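Local structure of beta-agarase AgaA (Microbulbifer thermotolerans, 3WZ1) at residues W20-L25 and R270-V275; G49-W54 and W120-D125; P97-V102 and S229-A234; V156-P161 and N220-G225. The protein hydrolyses beta-1,4-galactosidic linkages within agarose chains, releasing mainly neoagarotetraose, through the GH16 catalytic domain described here. All coordinates share one frame; numbering follows the deposited sequence.

Contact 1: W20-L25 and R270-V275; sequences WELHPL and RFYKPV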
loop_
_atom_site.group_PDB
_atom_site.type_symbol
_atom_site.label_atom_id
_atom_site.label_comp_id
_atom_site.label_asym_id
_atom_site.label_seq_id
_atom_site.Cartn_x
_atom_site.Cartn_y
_atom_site.Cartn_z
ATOM N N TRP A 20 -3.883 -4.417 21.791
ATOM C CA TRP A 20 -3.227 -3.694 20.708
ATOM C C TRP A 20 -2.733 -2.353 21.195
ATOM O O TRP A 20 -3.530 -1.526 21.661
ATOM C CB TRP A 20 -4.177 -3.475 19.546
ATOM C CG TRP A 20 -4.582 -4.740 18.855
ATOM C CD1 TRP A 20 -5.815 -5.328 18.868
ATOM C CD2 TRP A 20 -3.747 -5.592 18.062
ATOM N NE1 TRP A 20 -5.809 -6.468 18.130
ATOM C CE2 TRP A 20 -4.557 -6.661 17.614
ATOM C CE3 TRP A 20 -2.405 -5.548 17.663
ATOM C CZ2 TRP A 20 -4.065 -7.685 16.811
ATOM C CZ3 TRP A 20 -1.924 -6.562 16.848
ATOM C CH2 TRP A 20 -2.756 -7.612 16.429
ATOM N N GLU A 21 -1.443 -2.122 21.045
ATOM C CA GLU A 21 -0.814 -0.868 21.408
ATOM C C GLU A 21 -0.452 -0.078 20.147
ATOM O O GLU A 21 0.210 -0.591 19.238
ATOM C CB GLU A 21 0.437 -1.144 22.225
ATOM C CG GLU A 21 1.178 0.076 22.743
ATOM C CD GLU A 21 2.213 -0.327 23.781
ATOM O OE1 GLU A 21 1.844 -0.535 24.944
ATOM O OE2 GLU A 21 3.382 -0.490 23.418
ATOM N N LEU A 22 -0.870 1.179 20.111
ATOM C CA LEU A 22 -0.610 2.028 18.953
ATOM C C LEU A 22 0.866 2.284 18.776
ATOM O O LEU A 22 1.558 2.731 19.725
ATOM C CB LEU A 22 -1.340 3.364 19.085
ATOM C CG LEU A 22 -1.339 4.287 17.853
ATOM C CD1 LEU A 22 -2.320 3.827 16.783
ATOM C CD2 LEU A 22 -1.662 5.696 18.330
ATOM N N HIS A 23 1.363 2.027 17.572
ATOM C CA HIS A 23 2.744 2.281 17.212
ATOM C C HIS A 23 2.857 3.732 16.735
ATOM O O HIS A 23 1.978 4.232 16.018
ATOM C CB HIS A 23 3.121 1.315 16.087
ATOM C CG HIS A 23 4.545 1.401 15.654
ATOM N ND1 HIS A 23 5.046 2.466 14.941
ATOM C CD2 HIS A 23 5.576 0.546 15.820
ATOM C CE1 HIS A 23 6.327 2.269 14.692
ATOM N NE2 HIS A 23 6.673 1.102 15.205
ATOM N N PRO A 24 3.931 4.425 17.119
ATOM C CA PRO A 24 4.001 5.861 16.819
ATOM C C PRO A 24 4.106 6.270 15.341
ATOM O O PRO A 24 3.934 7.448 15.036
ATOM C CB PRO A 24 5.246 6.321 17.589
ATOM C CG PRO A 24 6.049 5.089 17.795
ATOM C CD PRO A 24 5.057 3.977 17.956
ATOM N N LEU A 25 4.343 5.343 14.423
ATOM C CA LEU A 25 4.304 5.669 13.000
ATOM C C LEU A 25 2.888 6.030 12.535
ATOM O O LEU A 25 2.698 6.669 11.501
ATOM C CB LEU A 25 4.859 4.509 12.157
ATOM C CG LEU A 25 4.893 4.711 10.649
ATOM C CD1 LEU A 25 5.731 5.911 10.229
ATOM C CD2 LEU A 25 5.389 3.446 9.961
ATOM N N ARG A 270 -2.310 3.367 10.222
ATOM C CA ARG A 270 -2.120 3.076 11.623
ATOM C C ARG A 270 -1.559 1.678 11.773
ATOM O O ARG A 270 -1.789 0.777 10.934
ATOM C CB ARG A 270 -3.417 3.267 12.413
ATOM C CG ARG A 270 -4.528 2.275 12.128
ATOM C CD ARG A 270 -5.788 2.590 12.949
ATOM N NE ARG A 270 -6.837 1.612 12.695
ATOM C CZ ARG A 270 -7.851 1.318 13.515
ATOM N NH1 ARG A 270 -7.935 1.870 14.723
ATOM N NH2 ARG A 270 -8.769 0.444 13.109
ATOM N N PHE A 271 -0.840 1.502 12.869
ATOM C CA PHE A 271 -0.085 0.298 13.106
ATOM C C PHE A 271 -0.216 -0.042 14.569
ATOM O O PHE A 271 -0.104 0.857 15.409
ATOM C CB PHE A 271 1.392 0.531 12.751
ATOM C CG PHE A 271 1.601 1.185 11.416
ATOM C CD1 PHE A 271 1.598 2.553 11.304
ATOM C CD2 PHE A 271 1.784 0.425 10.273
ATOM C CE1 PHE A 271 1.757 3.165 10.064
ATOM C CE2 PHE A 271 1.952 1.031 9.040
ATOM C CZ PHE A 271 1.942 2.387 8.943
ATOM N N TYR A 272 -0.438 -1.321 14.884
ATOM C CA TYR A 272 -0.542 -1.748 16.289
ATOM C C TYR A 272 0.319 -2.961 16.552
ATOM O O TYR A 272 0.421 -3.863 15.706
ATOM C CB TYR A 272 -1.998 -2.096 16.666
ATOM C CG TYR A 272 -2.969 -0.933 16.635
ATOM C CD1 TYR A 272 -3.575 -0.551 15.455
ATOM C CD2 TYR A 272 -3.280 -0.203 17.796
ATOM C CE1 TYR A 272 -4.452 0.513 15.408
ATOM C CE2 TYR A 272 -4.161 0.862 17.746
ATOM C CZ TYR A 272 -4.748 1.210 16.551
ATOM O OH TYR A 272 -5.637 2.285 16.516
ATOM N N LYS A 273 0.875 -2.995 17.766
ATOM C CA LYS A 273 1.676 -4.101 18.245
ATOM C C LYS A 273 0.913 -4.820 19.349
ATOM O O LYS A 273 0.320 -4.171 20.202
ATOM C CB LYS A 273 2.984 -3.581 18.817
ATOM C CG LYS A 273 3.804 -2.789 17.822
ATOM C CD LYS A 273 4.414 -3.674 16.760
ATOM C CE LYS A 273 5.526 -4.567 17.287
ATOM N NZ LYS A 273 6.146 -5.375 16.192
ATOM N N PRO A 274 0.930 -6.153 19.333
ATOM C CA PRO A 274 0.251 -6.874 20.400
ATOM C C PRO A 274 1.173 -6.948 21.620
ATOM O O PRO A 274 2.342 -7.351 21.499
ATOM C CB PRO A 274 -0.016 -8.240 19.763
ATOM C CG PRO A 274 1.139 -8.450 18.845
ATOM C CD PRO A 274 1.532 -7.071 18.346
ATOM N N VAL A 275 0.664 -6.523 22.777
ATOM C CA VAL A 275 1.447 -6.438 23.999
ATOM C C VAL A 275 0.635 -6.996 25.162
ATOM O O VAL A 275 -0.585 -6.973 25.133
ATOM C CB VAL A 275 1.895 -5.001 24.299
ATOM C CG1 VAL A 275 2.703 -4.434 23.127
ATOM C CG2 VAL A 275 0.707 -4.112 24.618
#
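With CG anti to the carbonyl carbon in both residues (chi1 -66° in W20, -65° in Y272), the indole and the phenol leave the same face of an antiparallel strand pair; the two side chains cross at about a right angle, the indole's six-membered ring meeting Y272 through CE3. W20 CE3 lies 3.6 Å from Y272 CB, while W20 CZ3 touches P274 CD at 3.8 Å. On the other flank of the phenol, L22 CD1 lies 3.6 Å from Y272 CZ, and the hydroxyl takes a bond from R270 NH1. Were Y272 an alanine, W20 and L22 would probably lose the ring that fills the space between them, and R270 NH1 one of its acceptors. The backbones are zipped by nearly straight bonds: E21 N to K273 O at 2.8 Å, K273 N to E21 O, and H23 N to F271 O at 2.9 Å. Farther along, H23 ND1 accepts from L25 N in the imidazole plane, a local bond that fixes how the ring is turned. L25 CD2 sits over a face of F271, 4.0 Å from the ring centroid, in a CH-pi contact. Within the GH16 jelly roll, strand 18-22 thus pairs antiparallel with strand 264-276, which pairs with strand 102-109 as well; W20 NE1 bonds to A12 O, and F271 packs on F119 and F121 of strand 116-123.

Contact 2: G49-W54 and W120-D125; sequences GFINPW and WFLSAD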
loop_
_atom_site.group_PDB
_atom_site.type_symbol
_atom_site.label_atom_id
_atom_site.label_comp_id
_atom_site.label_asym_id
_atom_site.label_seq_id
_atom_site.Cartn_x
_atom_site.Cartn_y
_atom_site.Cartn_z
ATOM N N GLY A 49 9.571 9.865 -1.463
ATOM C CA GLY A 49 10.169 8.837 -2.320
ATOM C C GLY A 49 10.043 7.436 -1.775
ATOM O O GLY A 49 8.997 7.070 -1.235
ATOM N N PHE A 50 11.132 6.684 -1.906
ATOM C CA PHE A 50 11.159 5.226 -1.798
ATOM C C PHE A 50 12.192 4.861 -0.737
ATOM O O PHE A 50 12.777 5.739 -0.066
ATOM C CB PHE A 50 11.521 4.685 -3.216
ATOM C CG PHE A 50 11.554 3.179 -3.373
ATOM C CD1 PHE A 50 10.468 2.375 -3.056
ATOM C CD2 PHE A 50 12.680 2.556 -3.905
ATOM C CE1 PHE A 50 10.522 1.008 -3.223
ATOM C CE2 PHE A 50 12.724 1.178 -4.085
ATOM C CZ PHE A 50 11.631 0.398 -3.748
ATOM N N ILE A 51 12.432 3.563 -0.555
ATOM C CA ILE A 51 13.454 3.111 0.408
ATOM C C ILE A 51 14.874 3.416 -0.054
ATOM O O ILE A 51 15.803 3.383 0.765
ATOM C CB ILE A 51 13.336 1.613 0.758
ATOM C CG1 ILE A 51 13.382 0.736 -0.501
ATOM C CG2 ILE A 51 12.056 1.347 1.538
ATOM C CD1 ILE A 51 13.662 -0.715 -0.203
ATOM N N ASN A 52 15.035 3.689 -1.348
ATOM C CA ASN A 52 16.334 4.003 -1.943
ATOM C C ASN A 52 16.093 4.949 -3.129
ATOM O O ASN A 52 14.942 5.333 -3.381
ATOM C CB ASN A 52 17.081 2.703 -2.294
ATOM C CG ASN A 52 16.382 1.869 -3.359
ATOM O OD1 ASN A 52 15.971 2.377 -4.395
ATOM N ND2 ASN A 52 16.270 0.556 -3.116
ATOM N N PRO A 53 17.154 5.354 -3.855
ATOM C CA PRO A 53 16.928 6.335 -4.906
ATOM C C PRO A 53 16.200 5.880 -6.172
ATOM O O PRO A 53 15.989 6.702 -7.075
ATOM C CB PRO A 53 18.352 6.777 -5.267
ATOM C CG PRO A 53 19.133 6.546 -4.012
ATOM C CD PRO A 53 18.579 5.244 -3.514
ATOM N N TRP A 54 15.836 4.606 -6.287
ATOM C CA TRP A 54 15.099 4.150 -7.462
ATOM C C TRP A 54 13.849 4.988 -7.669
ATOM O O TRP A 54 13.136 5.259 -6.714
ATOM C CB TRP A 54 14.698 2.699 -7.291
ATOM C CG TRP A 54 14.119 2.047 -8.492
ATOM C CD1 TRP A 54 14.646 2.031 -9.755
ATOM C CD2 TRP A 54 12.944 1.232 -8.539
ATOM N NE1 TRP A 54 13.839 1.296 -10.592
ATOM C CE2 TRP A 54 12.801 0.780 -9.867
ATOM C CE3 TRP A 54 11.981 0.861 -7.596
ATOM C CZ2 TRP A 54 11.746 -0.046 -10.269
ATOM C CZ3 TRP A 54 10.934 0.028 -8.003
ATOM C CH2 TRP A 54 10.829 -0.403 -9.334
ATOM N N TRP A 120 1.913 -0.393 1.107
ATOM C CA TRP A 120 2.683 -1.626 1.049
ATOM C C TRP A 120 3.984 -1.503 1.841
ATOM O O TRP A 120 4.298 -0.446 2.376
ATOM C CB TRP A 120 2.942 -2.021 -0.403
ATOM C CG TRP A 120 3.781 -1.072 -1.183
ATOM C CD1 TRP A 120 3.484 0.218 -1.515
ATOM C CD2 TRP A 120 5.046 -1.357 -1.795
ATOM N NE1 TRP A 120 4.472 0.747 -2.293
ATOM C CE2 TRP A 120 5.457 -0.191 -2.467
ATOM C CE3 TRP A 120 5.860 -2.478 -1.832
ATOM C CZ2 TRP A 120 6.658 -0.118 -3.180
ATOM C CZ3 TRP A 120 7.061 -2.404 -2.520
ATOM C CH2 TRP A 120 7.446 -1.231 -3.190
ATOM N N PHE A 121 4.695 -2.631 1.907
ATOM C CA PHE A 121 5.827 -2.820 2.797
ATOM C C PHE A 121 6.946 -3.529 2.095
ATOM O O PHE A 121 6.712 -4.468 1.367
ATOM C CB PHE A 121 5.358 -3.617 4.036
ATOM C CG PHE A 121 4.360 -2.846 4.824
ATOM C CD1 PHE A 121 4.784 -1.983 5.835
ATOM C CD2 PHE A 121 3.035 -2.834 4.439
ATOM C CE1 PHE A 121 3.872 -1.155 6.484
ATOM C CE2 PHE A 121 2.131 -2.000 5.071
ATOM C CZ PHE A 121 2.555 -1.171 6.086
ATOM N N LEU A 122 8.160 -3.047 2.302
ATOM C CA LEU A 122 9.333 -3.621 1.637
ATOM C C LEU A 122 10.548 -3.582 2.537
ATOM O O LEU A 122 10.801 -2.584 3.200
ATOM C CB LEU A 122 9.634 -2.841 0.342
ATOM C CG LEU A 122 10.694 -3.406 -0.599
ATOM C CD1 LEU A 122 10.275 -4.758 -1.155
ATOM C CD2 LEU A 122 10.948 -2.407 -1.713
ATOM N N SER A 123 11.304 -4.676 2.544
ATOM C CA SER A 123 12.558 -4.740 3.292
ATOM C C SER A 123 13.623 -3.864 2.645
ATOM O O SER A 123 13.562 -3.582 1.448
ATOM C CB SER A 123 13.041 -6.198 3.424
ATOM O OG SER A 123 13.344 -6.752 2.159
ATOM N N ALA A 124 14.611 -3.441 3.432
ATOM C CA ALA A 124 15.648 -2.543 2.931
ATOM C C ALA A 124 16.387 -3.090 1.710
ATOM O O ALA A 124 16.848 -2.317 0.868
ATOM C CB ALA A 124 16.644 -2.278 4.040
ATOM N N ASP A 125 16.500 -4.409 1.633
ATOM C CA ASP A 125 17.204 -5.080 0.546
ATOM C C ASP A 125 16.303 -5.482 -0.620
ATOM O O ASP A 125 16.755 -6.152 -1.555
ATOM C CB ASP A 125 18.023 -6.280 1.076
ATOM C CG ASP A 125 17.169 -7.464 1.528
ATOM O OD1 ASP A 125 15.929 -7.429 1.404
ATOM O OD2 ASP A 125 17.760 -8.469 1.998
HETATM O O HOH W 1 16.994 -2.391 -1.908
HETATM O O HOH W 2 17.439 0.116 0.030
#
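The methyl end of I51 presses on backbone oxygen as well as on hydrocarbon: CD1 lies 3.3 Å from S123 O and also touches L122 CD2 at 3.5 Å. No direct hydrogen bond joins loop 49-54 to the end of strand 116-123. I51 carries CG1 between its backbone N and carbonyl carbon (chi1 56°), which lays that carbon over the centre of the F50 ring in its own segment and sends CD1 on to L122. The same L122 methyl is met by F50, whose CZ comes within 3.5 Å of CD2, so one leucine branch is shared by two loop side chains. Farther along, W120 CH2 stands at the edge of the F50 ring, near its plane, 3.8 Å from CE1; the two side chains cross at about a right angle. The loop holds its own shape through an Asx turn, N52 OD1 accepting from W54 N at 2.9 Å in the carbonyl plane. Two waters donate to A124 O and accept only weakly from N52 ND2, forming a loose polar bridge. W120 also packs on E129, the predicted nucleophile, which would place F50 in a second shell behind the probable active site. The chemistry is therefore an apolar, buried join with water at its outer end, and the loop is held to the strand by side-chain fit rather than by direct polar bonds.

Contact 3: P97-V102 and S229-A234; sequences PLTYPV and SKPMYA. With NA (sodium ion), chain C.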
loop_
_atom_site.group_PDB
_atom_site.type_symbol
_atom_site.label_atom_id
_atom_site.label_comp_id
_atom_site.label_asym_id
_atom_site.label_seq_id
_atom_site.Cartn_x
_atom_site.Cartn_y
_atom_site.Cartn_z
ATOM N N PRO A 97 11.427 1.136 9.934
ATOM C CA PRO A 97 10.656 -0.020 9.522
ATOM C C PRO A 97 9.893 -0.662 10.668
ATOM O O PRO A 97 10.136 -0.344 11.851
ATOM C CB PRO A 97 11.731 -0.973 9.032
ATOM C CG PRO A 97 12.874 -0.711 9.968
ATOM C CD PRO A 97 12.812 0.756 10.297
ATOM N N LEU A 98 8.977 -1.550 10.292
ATOM C CA LEU A 98 8.195 -2.352 11.218
ATOM C C LEU A 98 8.627 -3.798 11.136
ATOM O O LEU A 98 9.215 -4.236 10.134
ATOM C CB LEU A 98 6.723 -2.285 10.849
ATOM C CG LEU A 98 6.132 -0.889 10.795
ATOM C CD1 LEU A 98 4.707 -0.959 10.357
ATOM C CD2 LEU A 98 6.251 -0.185 12.127
ATOM N N THR A 99 8.340 -4.531 12.210
ATOM C CA THR A 99 8.581 -5.967 12.261
ATOM C C THR A 99 7.361 -6.684 12.803
ATOM O O THR A 99 6.610 -6.127 13.590
ATOM C CB THR A 99 9.772 -6.328 13.170
ATOM O OG1 THR A 99 9.639 -5.664 14.449
ATOM C CG2 THR A 99 11.115 -5.985 12.469
ATOM N N TYR A 100 7.182 -7.930 12.400
ATOM C CA TYR A 100 6.132 -8.768 12.968
ATOM C C TYR A 100 6.417 -8.973 14.458
ATOM O O TYR A 100 7.568 -8.892 14.877
ATOM C CB TYR A 100 6.060 -10.122 12.270
ATOM C CG TYR A 100 7.204 -11.048 12.620
ATOM C CD1 TYR A 100 7.149 -11.829 13.764
ATOM C CD2 TYR A 100 8.332 -11.150 11.813
ATOM C CE1 TYR A 100 8.187 -12.674 14.105
ATOM C CE2 TYR A 100 9.393 -11.970 12.171
ATOM C CZ TYR A 100 9.298 -12.745 13.318
ATOM O OH TYR A 100 10.324 -13.620 13.664
ATOM N N PRO A 101 5.372 -9.208 15.257
ATOM C CA PRO A 101 3.965 -9.131 14.910
ATOM C C PRO A 101 3.478 -7.686 14.879
ATOM O O PRO A 101 3.814 -6.887 15.763
ATOM C CB PRO A 101 3.276 -9.886 16.051
ATOM C CG PRO A 101 4.186 -9.673 17.229
ATOM C CD PRO A 101 5.583 -9.552 16.677
ATOM N N VAL A 102 2.673 -7.362 13.871
ATOM C CA VAL A 102 2.156 -6.023 13.745
ATOM C C VAL A 102 0.918 -6.020 12.868
ATOM O O VAL A 102 0.870 -6.746 11.878
ATOM C CB VAL A 102 3.240 -5.059 13.177
ATOM C CG1 VAL A 102 3.683 -5.488 11.778
ATOM C CG2 VAL A 102 2.766 -3.614 13.201
ATOM N N SER A 229 10.258 -12.052 7.232
ATOM C CA SER A 229 10.875 -11.836 8.552
ATOM C C SER A 229 11.718 -10.577 8.677
ATOM O O SER A 229 12.007 -10.152 9.790
ATOM C CB SER A 229 11.725 -13.055 8.909
ATOM O OG SER A 229 12.810 -13.198 7.997
ATOM N N LYS A 230 12.138 -9.985 7.556
ATOM C CA LYS A 230 12.968 -8.799 7.587
ATOM C C LYS A 230 12.139 -7.584 7.979
ATOM O O LYS A 230 10.933 -7.532 7.684
ATOM C CB LYS A 230 13.639 -8.567 6.230
ATOM C CG LYS A 230 14.620 -9.676 5.875
ATOM C CD LYS A 230 15.106 -9.638 4.434
ATOM C CE LYS A 230 16.114 -10.759 4.245
ATOM N NZ LYS A 230 16.654 -10.925 2.871
ATOM N N PRO A 231 12.765 -6.599 8.649
ATOM C CA PRO A 231 12.009 -5.369 8.891
ATOM C C PRO A 231 11.561 -4.748 7.575
ATOM O O PRO A 231 12.295 -4.819 6.581
ATOM C CB PRO A 231 13.014 -4.466 9.588
ATOM C CG PRO A 231 14.070 -5.387 10.131
ATOM C CD PRO A 231 14.150 -6.504 9.148
ATOM N N MET A 232 10.356 -4.178 7.552
ATOM C CA MET A 232 9.846 -3.595 6.313
ATOM C C MET A 232 9.392 -2.165 6.523
ATOM O O MET A 232 8.761 -1.833 7.532
ATOM C CB MET A 232 8.669 -4.397 5.760
ATOM C CG MET A 232 9.017 -5.828 5.399
ATOM S SD MET A 232 7.603 -6.636 4.634
ATOM C CE MET A 232 8.136 -8.349 4.739
ATOM N N TYR A 233 9.691 -1.326 5.534
ATOM C CA TYR A 233 9.305 0.074 5.551
ATOM C C TYR A 233 7.906 0.223 4.966
ATOM O O TYR A 233 7.558 -0.463 3.993
ATOM C CB TYR A 233 10.307 0.926 4.752
ATOM C CG TYR A 233 11.668 0.901 5.404
ATOM C CD1 TYR A 233 12.564 -0.128 5.149
ATOM C CD2 TYR A 233 12.017 1.880 6.323
ATOM C CE1 TYR A 233 13.774 -0.185 5.809
ATOM C CE2 TYR A 233 13.235 1.827 6.984
ATOM C CZ TYR A 233 14.089 0.795 6.711
ATOM O OH TYR A 233 15.307 0.724 7.373
ATOM N N ALA A 234 7.113 1.111 5.557
ATOM C CA ALA A 234 5.806 1.454 5.012
ATOM C C ALA A 234 5.956 2.394 3.833
ATOM O O ALA A 234 6.682 3.390 3.932
ATOM C CB ALA A 234 4.965 2.098 6.098
HETATM NA NA NA C . 13.102 -13.650 5.696
HETATM O O HOH W 3 15.485 -13.123 6.624
#
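L98 and M232 form a single antiparallel hydrogen-bonded pair: L98 N gives to M232 O at 2.8 Å, the donor tilted 34° from the carbonyl plane, and M232 N gives to L98 O in the carbonyl plane. At the N-terminal end of segment 229-234, S229 OG binds the sodium ion at 2.4 Å, with a water as a further ligand; E128, T226 and G227 complete the site. A CA-H...O contact from P231 to L98 O adds a weaker link between the backbones. Around this polar frame the packing is largely proline. P97 CB sits squarely over the Y233 ring, 3.7 Å from its centroid and 8° off the normal, a CH-pi contact; P97 CD reaches CE2 of the same ring. P231 lies alongside both P97 and T99, P97 CB to P231 CB being 3.8 Å. Y100, its CG flanked by its own backbone N and C (chi1 73°), turns a ring edge to S229, CE2 being 3.9 Å from S229 CA. The arrangement is a single bridge to strand 232-239, where the loop joining strands 87-94 and 102-109 of the GH16 beta-jelly roll is pinned next to a sodium site.

Contact 4: V156-P161 and N220-G225; sequences VFIRDP and NGFTGG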
loop_
_atom_site.group_PDB
_atom_site.type_symbol
_atom_site.label_atom_id
_atom_site.label_comp_id
_atom_site.label_asym_id
_atom_site.label_seq_id
_atom_site.Cartn_x
_atom_site.Cartn_y
_atom_site.Cartn_z
ATOM N N VAL A 156 8.164 -12.345 -2.616
ATOM C CA VAL A 156 9.532 -12.600 -2.207
ATOM C C VAL A 156 10.352 -12.645 -3.485
ATOM O O VAL A 156 9.885 -13.158 -4.514
ATOM C CB VAL A 156 9.688 -13.869 -1.349
ATOM C CG1 VAL A 156 9.012 -13.688 0.007
ATOM C CG2 VAL A 156 9.136 -15.097 -2.054
ATOM N N PHE A 157 11.539 -12.058 -3.416
ATOM C CA PHE A 157 12.416 -11.916 -4.580
ATOM C C PHE A 157 13.787 -12.514 -4.334
ATOM O O PHE A 157 14.273 -12.585 -3.200
ATOM C CB PHE A 157 12.660 -10.439 -4.904
ATOM C CG PHE A 157 11.409 -9.627 -5.130
ATOM C CD1 PHE A 157 10.844 -9.523 -6.396
ATOM C CD2 PHE A 157 10.820 -8.915 -4.090
ATOM C CE1 PHE A 157 9.694 -8.769 -6.604
ATOM C CE2 PHE A 157 9.686 -8.172 -4.301
ATOM C CZ PHE A 157 9.117 -8.094 -5.551
ATOM N N ILE A 158 14.426 -12.911 -5.433
ATOM C CA ILE A 158 15.875 -12.997 -5.489
ATOM C C ILE A 158 16.273 -11.866 -6.430
ATOM O O ILE A 158 15.679 -11.717 -7.498
ATOM C CB ILE A 158 16.367 -14.360 -6.008
ATOM C CG1 ILE A 158 16.065 -15.470 -4.988
ATOM C CG2 ILE A 158 17.868 -14.292 -6.306
ATOM C CD1 ILE A 158 16.119 -16.877 -5.560
ATOM N N ARG A 159 17.229 -11.035 -6.020
ATOM C CA ARG A 159 17.562 -9.836 -6.792
ATOM C C ARG A 159 18.356 -10.156 -8.067
ATOM O O ARG A 159 18.126 -9.548 -9.106
ATOM C CB ARG A 159 18.338 -8.813 -5.954
ATOM C CG ARG A 159 17.632 -8.297 -4.687
ATOM C CD ARG A 159 16.171 -7.900 -4.883
ATOM N NE ARG A 159 15.995 -6.938 -5.962
ATOM C CZ ARG A 159 14.825 -6.458 -6.380
ATOM N NH1 ARG A 159 13.668 -6.810 -5.804
ATOM N NH2 ARG A 159 14.813 -5.609 -7.395
ATOM N N ASP A 160 19.278 -11.113 -7.983
ATOM C CA ASP A 160 20.198 -11.394 -9.092
ATOM C C ASP A 160 20.618 -12.873 -9.071
ATOM O O ASP A 160 21.269 -13.302 -8.125
ATOM C CB ASP A 160 21.423 -10.479 -8.966
ATOM C CG ASP A 160 22.401 -10.623 -10.121
ATOM O OD1 ASP A 160 22.066 -11.269 -11.117
ATOM O OD2 ASP A 160 23.512 -10.063 -10.026
ATOM N N PRO A 161 20.223 -13.667 -10.087
ATOM C CA PRO A 161 19.334 -13.345 -11.208
ATOM C C PRO A 161 17.943 -13.081 -10.661
ATOM O O PRO A 161 17.515 -13.780 -9.748
ATOM C CB PRO A 161 19.325 -14.626 -12.060
ATOM C CG PRO A 161 20.415 -15.493 -11.522
ATOM C CD PRO A 161 20.613 -15.091 -10.095
ATOM N N ASN A 220 8.983 -21.605 -3.370
ATOM C CA ASN A 220 10.247 -21.738 -4.119
ATOM C C ASN A 220 11.522 -21.557 -3.280
ATOM O O ASN A 220 12.639 -21.694 -3.783
ATOM C CB ASN A 220 10.248 -20.776 -5.309
ATOM C CG ASN A 220 9.068 -21.006 -6.242
ATOM O OD1 ASN A 220 8.665 -22.144 -6.491
ATOM N ND2 ASN A 220 8.509 -19.932 -6.758
ATOM N N GLY A 221 11.371 -21.239 -1.994
ATOM C CA GLY A 221 12.518 -21.150 -1.104
ATOM C C GLY A 221 13.370 -19.920 -1.280
ATOM O O GLY A 221 14.532 -19.918 -0.885
ATOM N N PHE A 222 12.800 -18.844 -1.841
ATOM C CA PHE A 222 13.551 -17.615 -2.053
ATOM C C PHE A 222 14.038 -16.945 -0.768
ATOM O O PHE A 222 15.014 -16.188 -0.799
ATOM C CB PHE A 222 12.737 -16.584 -2.856
ATOM C CG PHE A 222 12.391 -16.994 -4.271
ATOM C CD1 PHE A 222 12.977 -18.081 -4.893
ATOM C CD2 PHE A 222 11.482 -16.229 -4.991
ATOM C CE1 PHE A 222 12.643 -18.411 -6.204
ATOM C CE2 PHE A 222 11.143 -16.548 -6.293
ATOM C CZ PHE A 222 11.721 -17.646 -6.900
ATOM N N THR A 223 13.346 -17.188 0.348
ATOM C CA THR A 223 13.759 -16.655 1.633
ATOM C C THR A 223 14.676 -17.601 2.424
ATOM O O THR A 223 15.029 -17.296 3.550
ATOM C CB THR A 223 12.552 -16.313 2.535
ATOM O OG1 THR A 223 11.932 -17.504 3.021
ATOM C CG2 THR A 223 11.525 -15.451 1.776
ATOM N N GLY A 224 15.076 -18.730 1.841
ATOM C CA GLY A 224 16.021 -19.611 2.528
ATOM C C GLY A 224 15.475 -20.123 3.851
ATOM O O GLY A 224 16.230 -20.272 4.816
ATOM N N GLY A 225 14.166 -20.366 3.917
ATOM C CA GLY A 225 13.522 -20.898 5.125
ATOM C C GLY A 225 13.203 -19.901 6.235
ATOM O O GLY A 225 12.805 -20.297 7.335
#
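V156 and I158 of strand 150-158 face a type I beta turn, G221 to G224, closed by G224 N bonding to G221 O at 3.0 Å; no hydrogen bond passes between the two segments. The closest CA atoms are those of I158 and F222, 6.2 Å apart. G221, G224 and G225 all have positive phi, and F222 and T223 occupy the two middle positions of the turn. F222 keeps CG beside its backbone N (chi1 -64°), which puts the ring between V156 CG2 and the CG1-CD1 branch of I158. I158 CD1 comes to 3.4 Å from F222 CD1, the side chains crossing at about a right angle. At the other flank of the ring V156 CG2 lies 3.9 Å from F222 CD2, and V156 O approaches the ring edge in its plane, 3.5 Å from the same CD2. T223 adds its methyl, CG2 to V156 CG1 at 3.5 Å. A serine in place of F222 would probably leave V156 and I158 without their shared cover and the turn less firmly held. F157, on this same jelly-roll strand, packs on E129, the predicted nucleophile. Linked by apolar contacts and a ring edge at a carbonyl, the join depends on shape; polar ties from F222 N and T223 OG1 to D218 instead fix the turn within its own loop, near the sodium ion whose ligands include E128 and T226.

Contact 2 is the buried one, contacts 1 and 3 are partly buried, and contact 4 lies at the surface, its centre about 22 Å from that of the chain. Backbone bonding follows the elements, not the burial: contact 1 is strand on strand, contact 3 a lone bridge, and contacts 2 and 4 join a loop to a strand without direct hydrogen bonds, mainly through apolar side chains. Contacts 2 and 3 share neighbouring strands, 116-123 and 232-239, and are linked by the D125 to K230 salt bridge. K273 NZ of contact 1 hydrogen-bonds to P101 O of contact 3, and F271 packs on L98. Segments 220-225 and 229-234 lie close in sequence, near one sodium ion.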